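PDB 3IIB: peptidase M28, which is a zinc-dependent hydrolase of peptidase family M28, probably acting as a metallodipeptidase or carboxypeptidase. Local coordinates for residues 110-115 against 133-138; 256-261 against 272-277; 330-335 against 395-400. All blocks are in the same frame, centred on the assembly; numbering follows the deposited sequence.

Contact 1 of 3, residues 110-115 against 133-138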
loop_
_atom_site.group_PDB
_atom_site.type_symbol
_atom_site.label_atom_id
_atom_site.label_comp_id
_atom_site.label_asym_id
_atom_site.label_seq_id
_atom_site.Cartn_x
_atom_site.Cartn_y
_atom_site.Cartn_z
ATOM N N ILE A 110 1.639 18.637 -18.844
ATOM C CA ILE A 110 2.533 17.500 -19.036
ATOM C C ILE A 110 2.524 16.993 -20.473
ATOM O O ILE A 110 1.607 17.298 -21.247
ATOM C CB ILE A 110 2.215 16.329 -18.037
ATOM C CG1 ILE A 110 0.917 15.642 -18.396
ATOM C CG2 ILE A 110 2.193 16.824 -16.568
ATOM C CD1 ILE A 110 0.695 14.354 -17.685
ATOM N N VAL A 111 3.569 16.260 -20.831
ATOM C CA VAL A 111 3.647 15.508 -22.074
ATOM C C VAL A 111 4.065 14.098 -21.707
ATOM O O VAL A 111 5.068 13.904 -21.030
ATOM C CB VAL A 111 4.638 16.111 -23.106
ATOM C CG1 VAL A 111 4.632 15.267 -24.418
ATOM C CG2 VAL A 111 4.326 17.564 -23.397
ATOM N N ARG A 112 3.283 13.125 -22.158
ATOM C CA ARG A 112 3.491 11.736 -21.824
ATOM C C ARG A 112 4.403 11.038 -22.834
ATOM O O ARG A 112 4.263 11.220 -24.035
ATOM C CB ARG A 112 2.140 10.995 -21.790
ATOM C CG ARG A 112 2.252 9.531 -21.397
ATOM C CD ARG A 112 0.904 8.795 -21.539
ATOM N NE ARG A 112 1.111 7.359 -21.346
ATOM C CZ ARG A 112 1.733 6.556 -22.216
ATOM N NH1 ARG A 112 2.121 7.011 -23.403
ATOM N NH2 ARG A 112 1.925 5.267 -21.930
ATOM N N PHE A 113 5.306 10.210 -22.310
ATOM C CA PHE A 113 6.202 9.362 -23.096
ATOM C C PHE A 113 6.069 7.935 -22.610
ATOM O O PHE A 113 5.927 7.709 -21.413
ATOM C CB PHE A 113 7.649 9.884 -22.954
ATOM C CG PHE A 113 7.812 11.265 -23.527
ATOM C CD1 PHE A 113 8.049 11.429 -24.891
ATOM C CD2 PHE A 113 7.611 12.405 -22.729
ATOM C CE1 PHE A 113 8.105 12.717 -25.455
ATOM C CE2 PHE A 113 7.670 13.677 -23.287
ATOM C CZ PHE A 113 7.926 13.838 -24.635
ATOM N N ASP A 114 6.035 6.980 -23.543
ATOM C CA ASP A 114 5.962 5.577 -23.171
ATOM C C ASP A 114 7.176 5.145 -22.357
ATOM O O ASP A 114 7.054 4.312 -21.479
ATOM C CB ASP A 114 5.909 4.658 -24.379
ATOM C CG ASP A 114 4.667 4.810 -25.228
ATOM O OD1 ASP A 114 3.631 5.314 -24.779
ATOM O OD2 ASP A 114 4.748 4.375 -26.395
ATOM N N THR A 115 8.349 5.687 -22.678
ATOM C CA THR A 115 9.618 5.222 -22.134
ATOM C C THR A 115 10.621 6.373 -22.164
ATOM O O THR A 115 10.403 7.367 -22.853
ATOM C CB THR A 115 10.218 4.083 -22.989
ATOM O OG1 THR A 115 10.542 4.597 -24.294
ATOM C CG2 THR A 115 9.227 2.895 -23.128
ATOM N N PHE A 133 6.355 13.370 -18.552
ATOM C CA PHE A 133 5.783 12.234 -17.812
ATOM C C PHE A 133 6.196 10.946 -18.531
ATOM O O PHE A 133 5.737 10.667 -19.629
ATOM C CB PHE A 133 4.249 12.415 -17.687
ATOM C CG PHE A 133 3.484 11.191 -17.217
ATOM C CD1 PHE A 133 3.931 10.410 -16.133
ATOM C CD2 PHE A 133 2.324 10.800 -17.889
ATOM C CE1 PHE A 133 3.226 9.266 -15.739
ATOM C CE2 PHE A 133 1.608 9.697 -17.485
ATOM C CZ PHE A 133 2.063 8.912 -16.428
ATOM N N ILE A 134 7.088 10.168 -17.914
ATOM C CA ILE A 134 7.437 8.862 -18.425
ATOM C C ILE A 134 6.524 7.845 -17.764
ATOM O O ILE A 134 6.487 7.754 -16.527
ATOM C CB ILE A 134 8.911 8.464 -18.107
ATOM C CG1 ILE A 134 9.914 9.420 -18.758
ATOM C CG2 ILE A 134 9.155 6.948 -18.517
ATOM C CD1 ILE A 134 11.425 9.176 -18.405
ATOM N N ASP A 135 5.767 7.107 -18.586
ATOM C CA ASP A 135 4.727 6.224 -18.100
ATOM C C ASP A 135 5.104 4.731 -18.073
ATOM O O ASP A 135 4.255 3.897 -17.739
ATOM C CB ASP A 135 3.465 6.400 -18.937
ATOM C CG ASP A 135 2.282 5.605 -18.399
ATOM O OD1 ASP A 135 1.968 5.691 -17.188
ATOM O OD2 ASP A 135 1.643 4.910 -19.217
ATOM N N ALA A 136 6.349 4.383 -18.377
ATOM C CA ALA A 136 6.693 2.971 -18.526
ATOM C C ALA A 136 6.317 2.135 -17.296
ATOM O O ALA A 136 6.721 2.442 -16.212
ATOM C CB ALA A 136 8.185 2.800 -18.798
ATOM N N LYS A 137 5.595 1.043 -17.522
ATOM C CA LYS A 137 5.210 0.101 -16.489
ATOM C C LYS A 137 6.293 -0.946 -16.357
ATOM O O LYS A 137 6.875 -1.352 -17.353
ATOM C CB LYS A 137 3.899 -0.599 -16.869
ATOM C CG LYS A 137 2.692 0.307 -16.819
ATOM C CD LYS A 137 1.404 -0.457 -17.170
ATOM C CE LYS A 137 0.192 0.442 -17.125
ATOM N NZ LYS A 137 -1.016 -0.257 -17.668
ATOM N N THR A 138 6.543 -1.373 -15.127
ATOM C CA THR A 138 7.586 -2.352 -14.833
ATOM C C THR A 138 6.961 -3.740 -14.746
ATOM O O THR A 138 6.052 -3.960 -13.959
ATOM C CB THR A 138 8.259 -1.981 -13.515
ATOM O OG1 THR A 138 8.819 -0.656 -13.636
ATOM C CG2 THR A 138 9.385 -2.963 -13.133
#

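Contact 2 of 3, residues 256-261 against 272-277. With ZN (zinc ion), chain C.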
loop_
_atom_site.group_PDB
_atom_site.type_symbol
_atom_site.label_atom_id
_atom_site.label_comp_id
_atom_site.label_asym_id
_atom_site.label_seq_id
_atom_site.Cartn_x
_atom_site.Cartn_y
_atom_site.Cartn_z
ATOM N N ALA A 256 26.271 -7.338 2.225
ATOM C CA ALA A 256 24.960 -6.717 2.057
ATOM C C ALA A 256 25.227 -5.231 2.134
ATOM O O ALA A 256 26.357 -4.825 2.486
ATOM C CB ALA A 256 23.981 -7.156 3.206
ATOM N N HIS A 257 24.225 -4.390 1.888
ATOM C CA HIS A 257 24.404 -2.941 2.204
ATOM C C HIS A 257 23.578 -2.545 3.407
ATOM O O HIS A 257 22.485 -3.041 3.578
ATOM C CB HIS A 257 24.146 -2.013 1.006
ATOM C CG HIS A 257 22.762 -2.040 0.441
ATOM N ND1 HIS A 257 21.813 -1.097 0.765
ATOM C CD2 HIS A 257 22.198 -2.828 -0.512
ATOM C CE1 HIS A 257 20.703 -1.340 0.089
ATOM N NE2 HIS A 257 20.913 -2.379 -0.702
ATOM N N LEU A 258 24.134 -1.658 4.243
ATOM C CA LEU A 258 23.519 -1.238 5.491
ATOM C C LEU A 258 22.623 -0.050 5.287
ATOM O O LEU A 258 21.723 0.222 6.115
ATOM C CB LEU A 258 24.625 -0.883 6.507
ATOM C CG LEU A 258 24.185 -0.542 7.935
ATOM C CD1 LEU A 258 23.290 -1.664 8.522
ATOM C CD2 LEU A 258 25.416 -0.239 8.804
ATOM N N ASP A 259 22.849 0.694 4.210
ATOM C CA ASP A 259 22.052 1.903 4.005
ATOM C C ASP A 259 20.707 1.556 3.341
ATOM O O ASP A 259 20.522 0.445 2.817
ATOM C CB ASP A 259 22.825 2.921 3.173
ATOM C CG ASP A 259 23.037 2.460 1.700
ATOM O OD1 ASP A 259 23.491 1.307 1.480
ATOM O OD2 ASP A 259 22.761 3.244 0.757
ATOM N N SER A 260 19.810 2.541 3.297
ATOM C CA SER A 260 18.508 2.355 2.677
ATOM C C SER A 260 18.010 3.681 2.221
ATOM O O SER A 260 18.642 4.710 2.487
ATOM C CB SER A 260 17.477 1.776 3.675
ATOM O OG SER A 260 17.059 2.689 4.697
ATOM N N TRP A 261 16.874 3.657 1.520
ATOM C CA TRP A 261 16.068 4.890 1.343
ATOM C C TRP A 261 15.302 5.214 2.642
ATOM O O TRP A 261 15.305 4.412 3.625
ATOM C CB TRP A 261 15.194 4.831 0.085
ATOM C CG TRP A 261 16.099 5.033 -1.111
ATOM C CD1 TRP A 261 16.646 4.062 -1.872
ATOM C CD2 TRP A 261 16.722 6.260 -1.511
ATOM N NE1 TRP A 261 17.502 4.604 -2.811
ATOM C CE2 TRP A 261 17.585 5.956 -2.595
ATOM C CE3 TRP A 261 16.640 7.587 -1.057
ATOM C CZ2 TRP A 261 18.343 6.927 -3.236
ATOM C CZ3 TRP A 261 17.384 8.559 -1.701
ATOM C CH2 TRP A 261 18.223 8.232 -2.778
ATOM N N ALA A 272 17.053 -7.244 5.151
ATOM C CA ALA A 272 17.034 -8.680 5.006
ATOM C C ALA A 272 18.430 -9.221 4.683
ATOM O O ALA A 272 18.849 -10.207 5.235
ATOM C CB ALA A 272 16.053 -9.056 3.908
ATOM N N GLY A 273 19.136 -8.557 3.762
ATOM C CA GLY A 273 20.473 -8.987 3.352
ATOM C C GLY A 273 21.457 -8.854 4.493
ATOM O O GLY A 273 22.226 -9.771 4.736
ATOM N N VAL A 274 21.386 -7.762 5.243
ATOM C CA VAL A 274 22.242 -7.642 6.439
ATOM C C VAL A 274 22.056 -8.858 7.396
ATOM O O VAL A 274 23.042 -9.445 7.901
ATOM C CB VAL A 274 21.953 -6.321 7.182
ATOM C CG1 VAL A 274 22.688 -6.281 8.522
ATOM C CG2 VAL A 274 22.341 -5.116 6.290
ATOM N N ALA A 275 20.795 -9.214 7.631
ATOM C CA ALA A 275 20.454 -10.304 8.540
ATOM C C ALA A 275 20.889 -11.617 7.985
ATOM O O ALA A 275 21.343 -12.488 8.741
ATOM C CB ALA A 275 18.953 -10.332 8.814
ATOM N N ILE A 276 20.741 -11.786 6.671
ATOM C CA ILE A 276 21.067 -13.069 6.041
ATOM C C ILE A 276 22.543 -13.352 6.206
ATOM O O ILE A 276 22.932 -14.423 6.709
ATOM C CB ILE A 276 20.647 -13.070 4.562
ATOM C CG1 ILE A 276 19.133 -13.222 4.463
ATOM C CG2 ILE A 276 21.364 -14.194 3.774
ATOM C CD1 ILE A 276 18.528 -12.714 3.124
ATOM N N VAL A 277 23.390 -12.396 5.787
ATOM C CA VAL A 277 24.855 -12.646 5.838
ATOM C C VAL A 277 25.398 -12.659 7.271
ATOM O O VAL A 277 26.254 -13.516 7.610
ATOM C CB VAL A 277 25.682 -11.731 4.904
ATOM C CG1 VAL A 277 25.203 -11.895 3.425
ATOM C CG2 VAL A 277 25.666 -10.246 5.348
HETATM ZN ZN ZN C . 19.603 -2.933 -2.340
HETATM O O HOH W 1 19.622 -1.242 -3.301
HETATM O O HOH W 2 18.376 -3.811 -4.180
#

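Contact 3 of 3, residues 330-335 against 395-400. With ZN (zinc ion), chain C.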
loop_
_atom_site.group_PDB
_atom_site.type_symbol
_atom_site.label_atom_id
_atom_site.label_comp_id
_atom_site.label_asym_id
_atom_site.label_seq_id
_atom_site.Cartn_x
_atom_site.Cartn_y
_atom_site.Cartn_z
ATOM N N SER A 330 24.025 -10.461 -0.736
ATOM C CA SER A 330 22.564 -10.600 -0.649
ATOM C C SER A 330 21.955 -9.185 -0.723
ATOM O O SER A 330 22.091 -8.387 0.220
ATOM C CB SER A 330 22.166 -11.249 0.649
ATOM O OG SER A 330 20.749 -11.512 0.731
ATOM N N ASP A 331 21.284 -8.893 -1.825
ATOM C CA ASP A 331 20.583 -7.594 -1.996
ATOM C C ASP A 331 19.455 -7.753 -3.023
ATOM O O ASP A 331 19.377 -7.018 -3.994
ATOM C CB ASP A 331 21.526 -6.499 -2.449
ATOM C CG ASP A 331 20.846 -5.152 -2.494
ATOM O OD1 ASP A 331 19.937 -4.950 -1.680
ATOM O OD2 ASP A 331 21.232 -4.295 -3.290
ATOM N N PHE A 332 18.594 -8.717 -2.773
ATOM C CA PHE A 332 17.352 -8.860 -3.538
ATOM C C PHE A 332 16.244 -9.340 -2.609
ATOM O O PHE A 332 15.454 -10.219 -2.948
ATOM C CB PHE A 332 17.603 -9.757 -4.742
ATOM C CG PHE A 332 16.586 -9.627 -5.835
ATOM C CD1 PHE A 332 15.849 -8.467 -6.018
ATOM C CD2 PHE A 332 16.376 -10.683 -6.719
ATOM C CE1 PHE A 332 14.949 -8.377 -7.024
ATOM C CE2 PHE A 332 15.475 -10.563 -7.775
ATOM C CZ PHE A 332 14.752 -9.423 -7.917
ATOM N N GLY A 333 16.180 -8.704 -1.439
ATOM C CA GLY A 333 15.110 -8.928 -0.458
ATOM C C GLY A 333 15.294 -10.199 0.329
ATOM O O GLY A 333 16.418 -10.541 0.680
ATOM N N ALA A 334 14.173 -10.856 0.642
ATOM C CA ALA A 334 14.146 -12.045 1.516
ATOM C C ALA A 334 13.597 -13.277 0.826
ATOM O O ALA A 334 13.494 -14.318 1.465
ATOM C CB ALA A 334 13.346 -11.773 2.793
ATOM N N GLY A 335 13.293 -13.174 -0.478
ATOM C CA GLY A 335 12.765 -14.323 -1.223
ATOM C C GLY A 335 13.770 -15.458 -1.292
ATOM O O GLY A 335 14.962 -15.211 -1.296
ATOM N N SER A 395 9.967 -11.967 -7.179
ATOM C CA SER A 395 8.673 -11.695 -7.861
ATOM C C SER A 395 7.882 -10.575 -7.195
ATOM O O SER A 395 7.227 -9.807 -7.892
ATOM C CB SER A 395 7.788 -12.934 -7.896
ATOM O OG SER A 395 8.391 -13.927 -8.697
ATOM N N ASP A 396 7.934 -10.501 -5.854
ATOM C CA ASP A 396 7.203 -9.466 -5.107
ATOM C C ASP A 396 8.078 -8.275 -4.676
ATOM O O ASP A 396 7.568 -7.316 -4.121
ATOM C CB ASP A 396 6.492 -10.060 -3.889
ATOM C CG ASP A 396 7.449 -10.546 -2.808
ATOM O OD1 ASP A 396 8.636 -10.857 -3.134
ATOM O OD2 ASP A 396 6.990 -10.667 -1.631
ATOM N N TYR A 397 9.376 -8.319 -4.969
ATOM C CA TYR A 397 10.323 -7.346 -4.408
ATOM C C TYR A 397 9.998 -5.915 -4.816
ATOM O O TYR A 397 10.028 -5.003 -3.979
ATOM C CB TYR A 397 11.722 -7.720 -4.878
ATOM C CG TYR A 397 12.844 -6.867 -4.361
ATOM C CD1 TYR A 397 13.322 -7.022 -3.069
ATOM C CD2 TYR A 397 13.458 -5.935 -5.196
ATOM C CE1 TYR A 397 14.409 -6.264 -2.619
ATOM C CE2 TYR A 397 14.508 -5.141 -4.731
ATOM C CZ TYR A 397 14.984 -5.340 -3.452
ATOM O OH TYR A 397 16.035 -4.600 -2.981
ATOM N N PHE A 398 9.679 -5.715 -6.082
ATOM C CA PHE A 398 9.387 -4.369 -6.578
ATOM C C PHE A 398 7.978 -3.878 -6.287
ATOM O O PHE A 398 7.606 -2.759 -6.688
ATOM C CB PHE A 398 9.796 -4.242 -8.059
ATOM C CG PHE A 398 11.300 -4.392 -8.267
ATOM C CD1 PHE A 398 12.171 -3.404 -7.817
ATOM C CD2 PHE A 398 11.827 -5.532 -8.796
ATOM C CE1 PHE A 398 13.521 -3.529 -7.951
ATOM C CE2 PHE A 398 13.179 -5.666 -8.942
ATOM C CZ PHE A 398 14.044 -4.659 -8.493
ATOM N N ASP A 399 7.201 -4.656 -5.544
ATOM C CA ASP A 399 5.990 -4.116 -4.901
ATOM C C ASP A 399 6.325 -3.180 -3.740
ATOM O O ASP A 399 5.537 -2.287 -3.443
ATOM C CB ASP A 399 5.072 -5.190 -4.394
ATOM C CG ASP A 399 4.529 -6.087 -5.499
ATOM O OD1 ASP A 399 4.626 -5.741 -6.693
ATOM O OD2 ASP A 399 3.988 -7.147 -5.151
ATOM N N TYR A 400 7.470 -3.386 -3.095
ATOM C CA TYR A 400 7.788 -2.652 -1.865
ATOM C C TYR A 400 9.084 -1.887 -1.901
ATOM O O TYR A 400 9.223 -0.906 -1.162
ATOM C CB TYR A 400 7.783 -3.588 -0.647
ATOM C CG TYR A 400 6.689 -4.615 -0.674
ATOM C CD1 TYR A 400 5.353 -4.237 -0.590
ATOM C CD2 TYR A 400 6.988 -5.968 -0.755
ATOM C CE1 TYR A 400 4.340 -5.190 -0.612
ATOM C CE2 TYR A 400 5.988 -6.910 -0.793
ATOM C CZ TYR A 400 4.671 -6.518 -0.711
ATOM O OH TYR A 400 3.678 -7.465 -0.722
HETATM ZN ZN ZN C . 19.603 -2.933 -2.340
HETATM O O HOH W 3 17.430 -6.025 -1.242
HETATM O O HOH W 2 18.376 -3.811 -4.180
HETATM O O HOH W 1 19.622 -1.242 -3.301
#

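Contact 1 of 3, residues 110-115 against 133-138
Backbone bonds join Val111 and Phe113 to Phe133 and Asp135 in parallel register. Phe133 is gripped at both its polar backbone atoms: its N donates to Val111 O (2.8 Å), and its O accepts from Phe113 N. Phe113 O then receives Asp135 N at 2.9 Å with a nearly straight N-H...O angle of 164°, so the pairing carries on one residue beyond the end of strand 131-134. A CA-H...O contact from Arg112 CA to Phe133 O (3.3 Å) supplements these bonds.

Helix 116-120 lies in the connection between the two parallel strands, making a beta-alpha-beta unit. Thr115 caps the start of that helix, its OG1 accepting from Asp118 N.

Apolar contacts gather on the face bearing Arg112 and Phe133. Ile110 CD1 lies 3.9 Å from Phe133 CD2, the two side chains running side by side, while Arg112 CG touches the same ring atom at 3.7 Å. Ile209 of helix 203-213 packs on both Ile110 and Phe133.

The charged contacts centre on Arg112, whose chain stays extended from CG to NE and carries the guanidinium past the Phe133 ring. NH2 forms a salt bridge to the anti lone pair of Asp135 OD2 at 2.8 Å, with the guanidinium and carboxylate planes 64° apart; a weak bond from NE reaches the same oxygen. In the guanidinium plane, NH1 bonds Asp114 OD1 at 2.7 Å, which it meets with an N-H...O angle of 165°. Asn210 bonds both Arg112 NE and Asp135 OD2, and Asp135 OD1 has its own salt bridge to Arg172. A leucine in place of Arg112 would probably leave Asp114 without its charged mate and cost Asp135 one salt bridge, that to Arg172 remaining.

Contact 2 of 3, residues 256-261 against 272-277
Ala256 and Gly273 meet in a buried apolar contact between the end of strand 247-257 and helix 267-285, the first two elements of a beta-alpha-beta unit completed by strand 293-300. The CA atoms of Ala256 and Gly273 are 5.2 Å apart, and Ala256 CB rests directly on the helix backbone, 3.3 Å from Gly273 C. A CB on Gly273 would point toward the strand and come within 3.4 Å of Ala256 CB, which would be tight, consistent with glycine easing the close approach.

Val274 fills the adjoining position through a single branch. Its CG2, anti to the carbonyl carbon, packs 3.4 Å from His257 O and 4.2 Å from Leu258 CD1. One turn further along, Val277 CG2 reaches Ala256 CB at 4.1 Å, and both valines also touch Leu299 of strand 293-300.

The CB of His257 points away from the helix. NE2 binds zinc at 2.2 Å, while ND1 makes weak bonds to Asp259 O and OD1 that may limit rotation of the ring. Asp269 and Asp331 complete the protein ligands of this ion. A metal ligand at the end of a core strand, backed by a tightly packed helix, belongs here to the two-zinc site of the M28 peptidases.

Contact 3 of 3, residues 330-335 against 395-400
Tyr397 reaches across to Phe332 and Gly333, and its hydroxyl carries on to the waters of the metal centre. CB approaches Phe332 CE1 at 3.9 Å. With CG anti to the backbone N (chi1 -178°), the ring extends toward 330-335. Its CD2 is 3.4 Å from Phe332 CE1, and Phe332 CD1 stands over the Tyr397 face, offset toward the rim. The pair is edge-to-face (T-shaped), Phe332 giving the edge, with centroids 4.9 Å apart and planes at 67°. On the other side of the ring outline, CE1 lies 3.2 Å from Gly333 N. A CB on Gly333 would clash with Tyr397 CD1, and the residue's positive phi (78°) also favours glycine.

Beyond the ring lies the metal centre characteristic of M28 peptidases, in which one zinc is bound by Asp331, His257 and Asp269 together with waters. Both carboxylate oxygens of Asp331 grip the ion, OD1 at 2.1 Å. The phenol of Tyr397 stays outside the coordination sphere and reaches the site through water: OH is 2.6 Å from water 3 and 2.7 Å from water 2, which is itself a zinc ligand. Water 3 also accepts from Gly333 N and lies at hydrogen-bonding distance from Asp331 OD1, so it bridges the tyrosine and a first-shell carboxylate without a direct bond between the two side chains.

Phe398 borders the aromatic pair. Its CE2 lies 3.8 Å from Phe332 CE1, Tyr397 CD2 sits over the centre of one face of its ring, and its ring also stacks with that of Tyr147.

How the contacts relate
The three contacts follow in series along the chain, each closing before the next opens. Contacts 2 and 3 are neighbours, with centres about 12 Å apart; both touch the same zinc and share waters 1 and 2. Strand 247-257 of contact 2 pairs in parallel with strand 324-329, which leads into 330-335, so adjacent strand ends deliver His257 and Asp331 to one ion. Contact 1 is centred about 31 Å from contact 2, yet both reach the same branched sheet, joined through strands 220-242 and 293-300. The centres of contacts 1 and 3 lie about 24 Å apart, their nearest atoms about 5 Å; the end of 133-138 approaches 395-400 without touching, so the strand pair lies away from the metal centre.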